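Local coordinates for putative branched-chain amino acid ABC transporter, periplasmic branched-chain amino acid-binding protein (Pseudomonas protegens Pf-5, PDB 4RU0), which probably binds branched-chain amino acids or related small solutes outside the inner membrane and hands them to an ABC transporter for uptake, at residues Trp227-Ile230 against Arg231-Pro235; Cys93-Arg96 against Phe97-Gly100; Tyr60-Tyr63 against Ile64-Glu68. One frame throughout, in Å; residues are numbered along the deposited sequence.

Interaction 1: Trp227-Ile230 against Arg231-Pro235; sequences WRQI and RQQNP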
# COMPACT_ATOMS: atom_id res chain seq x y z
N TRP A 227 -21.38 16.92 3.16
CA TRP A 227 -22.35 15.93 3.61
C TRP A 227 -23.79 16.42 3.49
O TRP A 227 -24.72 15.62 3.50
CB TRP A 227 -22.03 15.50 5.05
CG TRP A 227 -20.82 14.63 5.05
CD1 TRP A 227 -19.53 14.99 5.33
CD2 TRP A 227 -20.78 13.25 4.69
NE1 TRP A 227 -18.69 13.92 5.19
CE2 TRP A 227 -19.43 12.83 4.79
CE3 TRP A 227 -21.74 12.32 4.29
CZ2 TRP A 227 -19.03 11.52 4.52
CZ3 TRP A 227 -21.34 11.02 4.02
CH2 TRP A 227 -20.00 10.64 4.13
N ARG A 228 -23.96 17.74 3.35
CA ARG A 228 -25.27 18.29 3.00
C ARG A 228 -25.58 17.91 1.55
O ARG A 228 -26.71 17.56 1.22
CB ARG A 228 -25.28 19.82 3.18
CG ARG A 228 -26.52 20.51 2.70
CD ARG A 228 -26.54 21.98 3.12
NE ARG A 228 -25.56 22.78 2.40
CZ ARG A 228 -24.45 23.29 2.93
NH1 ARG A 228 -24.16 23.10 4.22
NH2 ARG A 228 -23.62 24.01 2.18
N GLN A 229 -24.57 17.98 0.70
CA GLN A 229 -24.72 17.57 -0.68
C GLN A 229 -25.05 16.08 -0.77
O GLN A 229 -25.93 15.66 -1.52
CB GLN A 229 -23.46 17.88 -1.47
CG GLN A 229 -23.51 17.36 -2.90
CD GLN A 229 -22.26 17.74 -3.68
OE1 GLN A 229 -21.51 18.62 -3.27
NE2 GLN A 229 -22.03 17.06 -4.80
N ILE A 230 -24.34 15.28 0.02
CA ILE A 230 -24.51 13.83 0.01
C ILE A 230 -25.90 13.43 0.51
O ILE A 230 -26.51 12.51 -0.03
CB ILE A 230 -23.41 13.15 0.85
CG1 ILE A 230 -22.09 13.17 0.08
CG2 ILE A 230 -23.79 11.72 1.20
CD1 ILE A 230 -20.87 12.87 0.94
N ARG A 231 -26.41 14.13 1.53
CA ARG A 231 -27.76 13.83 1.99
C ARG A 231 -28.79 14.21 0.92
O ARG A 231 -29.77 13.48 0.73
CB ARG A 231 -28.07 14.55 3.31
CG ARG A 231 -29.37 14.06 3.95
CD ARG A 231 -29.67 14.80 5.25
NE ARG A 231 -31.01 14.54 5.76
CZ ARG A 231 -31.32 13.54 6.59
NH1 ARG A 231 -30.38 12.70 7.00
NH2 ARG A 231 -32.57 13.39 7.02
N GLN A 232 -28.58 15.33 0.23
CA GLN A 232 -29.46 15.75 -0.87
C GLN A 232 -29.47 14.72 -2.00
O GLN A 232 -30.53 14.33 -2.49
CB GLN A 232 -29.04 17.11 -1.43
CG GLN A 232 -29.45 18.31 -0.60
CD GLN A 232 -28.70 19.57 -1.01
OE1 GLN A 232 -27.65 19.50 -1.65
NE2 GLN A 232 -29.24 20.73 -0.65
N GLN A 233 -28.29 14.29 -2.43
CA GLN A 233 -28.21 13.40 -3.57
C GLN A 233 -28.48 11.94 -3.19
O GLN A 233 -28.81 11.13 -4.04
CB GLN A 233 -26.84 13.54 -4.25
CG GLN A 233 -26.69 14.83 -5.04
CD GLN A 233 -25.29 15.03 -5.59
OE1 GLN A 233 -24.31 14.96 -4.84
NE2 GLN A 233 -25.18 15.27 -6.89
N ASN A 234 -28.35 11.63 -1.90
CA ASN A 234 -28.52 10.27 -1.37
C ASN A 234 -27.90 9.18 -2.25
O ASN A 234 -28.61 8.33 -2.79
CB ASN A 234 -30.01 9.99 -1.15
CG ASN A 234 -30.26 8.66 -0.44
OD1 ASN A 234 -31.25 7.97 -0.71
ND2 ASN A 234 -29.36 8.30 0.46
N PRO A 235 -26.56 9.20 -2.40
CA PRO A 235 -25.91 8.17 -3.21
C PRO A 235 -25.99 6.81 -2.53
O PRO A 235 -26.19 6.75 -1.31
CB PRO A 235 -24.46 8.65 -3.29
CG PRO A 235 -24.26 9.37 -2.00
CD PRO A 235 -25.58 10.08 -1.74

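Interaction 2: Cys93-Arg96 against Phe97-Gly100; sequences CYER and FKNG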
# COMPACT_ATOMS: atom_id res chain seq x y z
N CYS A 93 18.36 10.34 4.18
CA CYS A 93 18.46 8.94 4.56
C CYS A 93 18.82 8.08 3.36
O CYS A 93 19.70 7.22 3.45
CB CYS A 93 17.14 8.45 5.18
SG CYS A 93 16.97 8.92 6.92
N TYR A 94 18.17 8.34 2.24
CA TYR A 94 18.44 7.63 1.00
C TYR A 94 19.90 7.80 0.59
O TYR A 94 20.55 6.83 0.20
CB TYR A 94 17.52 8.11 -0.12
CG TYR A 94 17.95 7.67 -1.50
CD1 TYR A 94 18.80 8.46 -2.27
CD2 TYR A 94 17.51 6.47 -2.04
CE1 TYR A 94 19.20 8.06 -3.53
CE2 TYR A 94 17.90 6.06 -3.30
CZ TYR A 94 18.74 6.87 -4.04
OH TYR A 94 19.13 6.48 -5.30
N GLU A 95 20.40 9.03 0.68
CA GLU A 95 21.78 9.31 0.29
C GLU A 95 22.77 8.66 1.24
O GLU A 95 23.87 8.29 0.85
CB GLU A 95 22.03 10.82 0.22
CG GLU A 95 21.29 11.51 -0.91
CD GLU A 95 21.83 11.14 -2.28
OE1 GLU A 95 23.04 10.85 -2.40
OE2 GLU A 95 21.04 11.14 -3.25
N ARG A 96 22.37 8.52 2.51
CA ARG A 96 23.22 7.85 3.48
C ARG A 96 23.29 6.35 3.19
O ARG A 96 24.33 5.73 3.35
CB ARG A 96 22.72 8.11 4.90
CG ARG A 96 23.13 7.05 5.92
CD ARG A 96 23.44 7.65 7.29
NE ARG A 96 22.36 8.48 7.81
CZ ARG A 96 22.33 9.81 7.73
NH1 ARG A 96 23.32 10.46 7.14
NH2 ARG A 96 21.30 10.49 8.23
N PHE A 97 22.17 5.79 2.74
CA PHE A 97 22.03 4.35 2.58
C PHE A 97 22.36 3.82 1.19
O PHE A 97 22.72 2.65 1.05
CB PHE A 97 20.61 3.93 2.94
CG PHE A 97 20.35 3.84 4.42
CD1 PHE A 97 21.40 3.73 5.31
CD2 PHE A 97 19.05 3.85 4.91
CE1 PHE A 97 21.17 3.65 6.67
CE2 PHE A 97 18.81 3.76 6.27
CZ PHE A 97 19.87 3.66 7.15
N LYS A 98 22.25 4.66 0.17
CA LYS A 98 22.33 4.18 -1.21
C LYS A 98 23.65 3.47 -1.54
O LYS A 98 23.73 2.73 -2.53
CB LYS A 98 22.12 5.34 -2.20
CG LYS A 98 23.29 6.29 -2.31
CD LYS A 98 23.08 7.28 -3.45
CE LYS A 98 24.33 8.13 -3.67
NZ LYS A 98 24.07 9.22 -4.66
N ASN A 99 24.68 3.67 -0.72
CA ASN A 99 25.96 3.03 -0.98
C ASN A 99 26.20 1.80 -0.12
O ASN A 99 27.21 1.12 -0.27
CB ASN A 99 27.09 4.04 -0.78
CG ASN A 99 27.14 5.07 -1.87
OD1 ASN A 99 27.18 4.73 -3.06
ND2 ASN A 99 27.12 6.34 -1.49
N GLY A 100 25.26 1.50 0.77
CA GLY A 100 25.33 0.32 1.60
C GLY A 100 25.67 0.62 3.05
O GLY A 100 25.79 1.79 3.43

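Interaction 3: Tyr60-Tyr63 against Ile64-Glu68; sequences YLNY and INQVE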
# COMPACT_ATOMS: atom_id res chain seq x y z
N TYR A 60 9.74 -9.46 11.07
CA TYR A 60 9.81 -10.37 9.94
C TYR A 60 11.24 -10.59 9.47
O TYR A 60 11.60 -11.69 9.04
CB TYR A 60 8.88 -9.99 8.81
CG TYR A 60 8.86 -11.02 7.73
CD1 TYR A 60 8.32 -12.27 7.94
CD2 TYR A 60 9.42 -10.77 6.50
CE1 TYR A 60 8.31 -13.23 6.96
CE2 TYR A 60 9.42 -11.73 5.51
CZ TYR A 60 8.86 -12.96 5.75
OH TYR A 60 8.87 -13.91 4.77
N LEU A 61 12.05 -9.53 9.50
CA LEU A 61 13.45 -9.64 9.11
C LEU A 61 14.21 -10.48 10.14
O LEU A 61 15.07 -11.30 9.78
CB LEU A 61 14.10 -8.26 8.97
CG LEU A 61 13.64 -7.35 7.82
CD1 LEU A 61 14.34 -6.00 7.89
CD2 LEU A 61 13.89 -8.01 6.48
N ASN A 62 13.89 -10.26 11.41
CA ASN A 62 14.48 -11.03 12.49
C ASN A 62 14.17 -12.51 12.32
O ASN A 62 15.06 -13.37 12.42
CB ASN A 62 13.95 -10.53 13.84
CG ASN A 62 15.05 -10.36 14.87
OD1 ASN A 62 16.03 -11.10 14.88
ND2 ASN A 62 14.89 -9.36 15.74
N TYR A 63 12.90 -12.80 12.05
CA TYR A 63 12.41 -14.15 11.82
C TYR A 63 13.17 -14.86 10.70
O TYR A 63 13.60 -16.00 10.86
CB TYR A 63 10.91 -14.12 11.51
CG TYR A 63 10.36 -15.42 10.97
CD1 TYR A 63 9.96 -16.44 11.83
CD2 TYR A 63 10.24 -15.64 9.60
CE1 TYR A 63 9.46 -17.63 11.34
CE2 TYR A 63 9.74 -16.83 9.11
CZ TYR A 63 9.35 -17.82 9.98
OH TYR A 63 8.86 -19.00 9.48
N ILE A 64 13.33 -14.18 9.57
CA ILE A 64 14.00 -14.76 8.41
C ILE A 64 15.44 -15.17 8.74
O ILE A 64 15.91 -16.22 8.30
CB ILE A 64 14.01 -13.77 7.22
CG1 ILE A 64 12.59 -13.60 6.67
CG2 ILE A 64 14.94 -14.24 6.12
CD1 ILE A 64 12.04 -14.86 6.02
N ASN A 65 16.13 -14.36 9.53
CA ASN A 65 17.51 -14.63 9.91
C ASN A 65 17.63 -15.82 10.86
O ASN A 65 18.42 -16.73 10.63
CB ASN A 65 18.14 -13.40 10.56
CG ASN A 65 18.74 -12.45 9.55
OD1 ASN A 65 19.03 -12.82 8.41
ND2 ASN A 65 18.95 -11.20 9.96
N GLN A 66 16.84 -15.81 11.92
CA GLN A 66 17.00 -16.77 12.99
C GLN A 66 16.32 -18.11 12.72
O GLN A 66 16.81 -19.15 13.16
CB GLN A 66 16.49 -16.17 14.30
CG GLN A 66 17.13 -14.83 14.64
CD GLN A 66 16.80 -14.35 16.05
OE1 GLN A 66 16.27 -15.10 16.86
NE2 GLN A 66 17.13 -13.10 16.34
N VAL A 67 15.22 -18.10 11.97
CA VAL A 67 14.45 -19.32 11.73
C VAL A 67 14.77 -20.00 10.39
O VAL A 67 14.77 -21.23 10.31
CB VAL A 67 12.94 -19.04 11.82
CG1 VAL A 67 12.14 -20.33 11.67
CG2 VAL A 67 12.61 -18.36 13.13
N GLU A 68 15.03 -19.22 9.35
CA GLU A 68 15.40 -19.80 8.06
C GLU A 68 16.87 -19.59 7.72
O GLU A 68 17.31 -19.89 6.60
CB GLU A 68 14.54 -19.21 6.93
CG GLU A 68 13.11 -19.71 6.90
CD GLU A 68 12.13 -18.71 7.45
OE1 GLU A 68 12.52 -17.98 8.40
OE2 GLU A 68 10.99 -18.63 6.95

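Interaction 1: Trp227-Ile230 against Arg231-Pro235
R231 follows W227 by one turn near the end of helix 224-233, the helix of a beta-alpha-beta crossover that leads from strand 210-216 to the parallel strand 237-241 in this periplasmic binding protein. R231 N gives its hydrogen to W227 O at 3.0 Å, and R231 CB rests beside the same oxygen. The extended arginine chain then leaves the helix, and its NH1 is held by F257 O, while W227 turns its indole to the buried side, where NE1 bonds to Q223.

Q232 N repeats the helical bond on R228 O. Its side chain starts with CG opposite the carbonyl carbon (chi1 -78°), which sends it back along the preceding turn, and CG passes 3.4 Å from R228 O.

At Q233 the contact becomes a side-chain bond as well. Q233 N reaches Q229 O, and one turn of helix sets the two glutamines side by side, both pointing the same way over I212 of strand 210-216. Q229 NE2 donates to Q233 OE1 at 3.1 Å with an N-H...O angle of 155°. The acceptor lies in the plane of the donating amide, yet the donor stands above the carbonyl plane of Q233, the two amides being turned 52° apart. This bond should hinder both amides from rotating.

N234 leaves the helix with positive phi, and its N makes only a weak bond, 2.8 Å long, to I230 O. P235, which has no N-H to give, follows it and packs with I230 against F259 of a neighbouring loop. Its ring crosses the isoleucine at about a right angle, with P235 CD 3.8 Å from I230 CG2 and 3.1 Å from I230 O.

Interaction 2: Cys93-Arg96 against Phe97-Gly100
K98 reaches back over Y94 and E95 just as helix 87-97 ends. Its CB sits over one face of the Y94 ring, 4.3 Å from the centroid and 16° off the normal, a CH-pi contact; K98 N meanwhile bonds to Y94 O at 2.8 Å. CG lies between the backbone N and the carbonyl carbon (chi1 74°), which directs the chain back along the helix, 3.8 Å from both Y94 O and E95 O. From there the lysine runs extended: CD passes 4.0 Å from Y94 CE1, CE draws close to E95 OE1, and NZ closes a salt bridge to E95 OE1 at 3.0 Å, approaching on the syn side of the carboxylate. The other oxygen, OE2, is paired with R123, so the glutamate joins the lysine to helix 114-126, and Y94 OH is bonded to D127. On the inner side F97 meets F35 edge-to-face, and C93 ties the helix to strand 76-82 through its disulfide with C81. The chain leaves through a type I beta turn, F97 to G100, whose G100 has a positive phi, where a CB would be jammed against the carbonyl oxygen of N99: a helix C-terminus running into a tight turn.

Interaction 3: Tyr60-Tyr63 against Ile64-Glu68
The backbone of Y60-Y63 passes into I64-E68 as regular alpha helix, with the N atoms of I64, N65, Q66 and V67 bonded to the carbonyl oxygens of Y60, L61, N62 and Y63 in turn. This is part of helix 47-67, the crossover helix of the beta-alpha-beta unit between strands 34-40 and 76-82.

Two tyrosines carry the buried flank, each covered on one face by a branched side chain of the next turn. I64 CG1 stands over the Y60 ring, 4.1 Å from its centroid and 20° off the normal, and I64 CD1 continues outward to 3.7 Å from Y60 CZ. Beyond Y60 lies helix 325-348. The Y63 ring receives V67 in the same way: CB lies 4.2 Å from the centroid, and CG2 comes within 3.5 Å of Y63 CD1. With CG opposite the backbone N (chi1 168°), the Y63 ring is swung along the helix toward V67 and E68, and its hydroxyl makes a weak hydrogen bond with R303. An alanine here is likely to leave V67 without the ring face it rests on and R303 without its hydroxyl partner, opening a gap beside Y307 of helix 299-309.

Toward strand 76-82 the helix is mixed: L61 packs on L76 and W78, and N65 ND2 bonds to L76 O. Next to it the amides of N62 and Q66 stand nearly perpendicular, with N62 OD1 2.7 Å from Q66 NE2, while Q66 OE1 is bonded to K313. E68 bends at chi2 and brings its carboxylate back to Y63, its plane 87° from that of the ring, with E68 OE2 3.1 Å from Y63 CE2.

All three contacts lie on the later part of a helix of the alpha/beta fold, and each mixes a buried flank with a polar one. Interactions 2 and 3 share strand 76-82 as a neighbour, their centres about 24 Å apart. Interaction 1 belongs to a different sheet, across the centre of the chain, its centre about 49 Å from that of interaction 2 and about 51 Å from that of interaction 3. Their chemistry differs accordingly: interaction 3 buries most, with aromatic faces under aliphatic branches between neighbouring helices; interaction 2 adds an ion pair and, through C93, a disulfide to strand 76-82; interaction 1 puts a neutral amide pair on its partly exposed side. Proline follows the helix in interaction 1, a glycine turn in interaction 2.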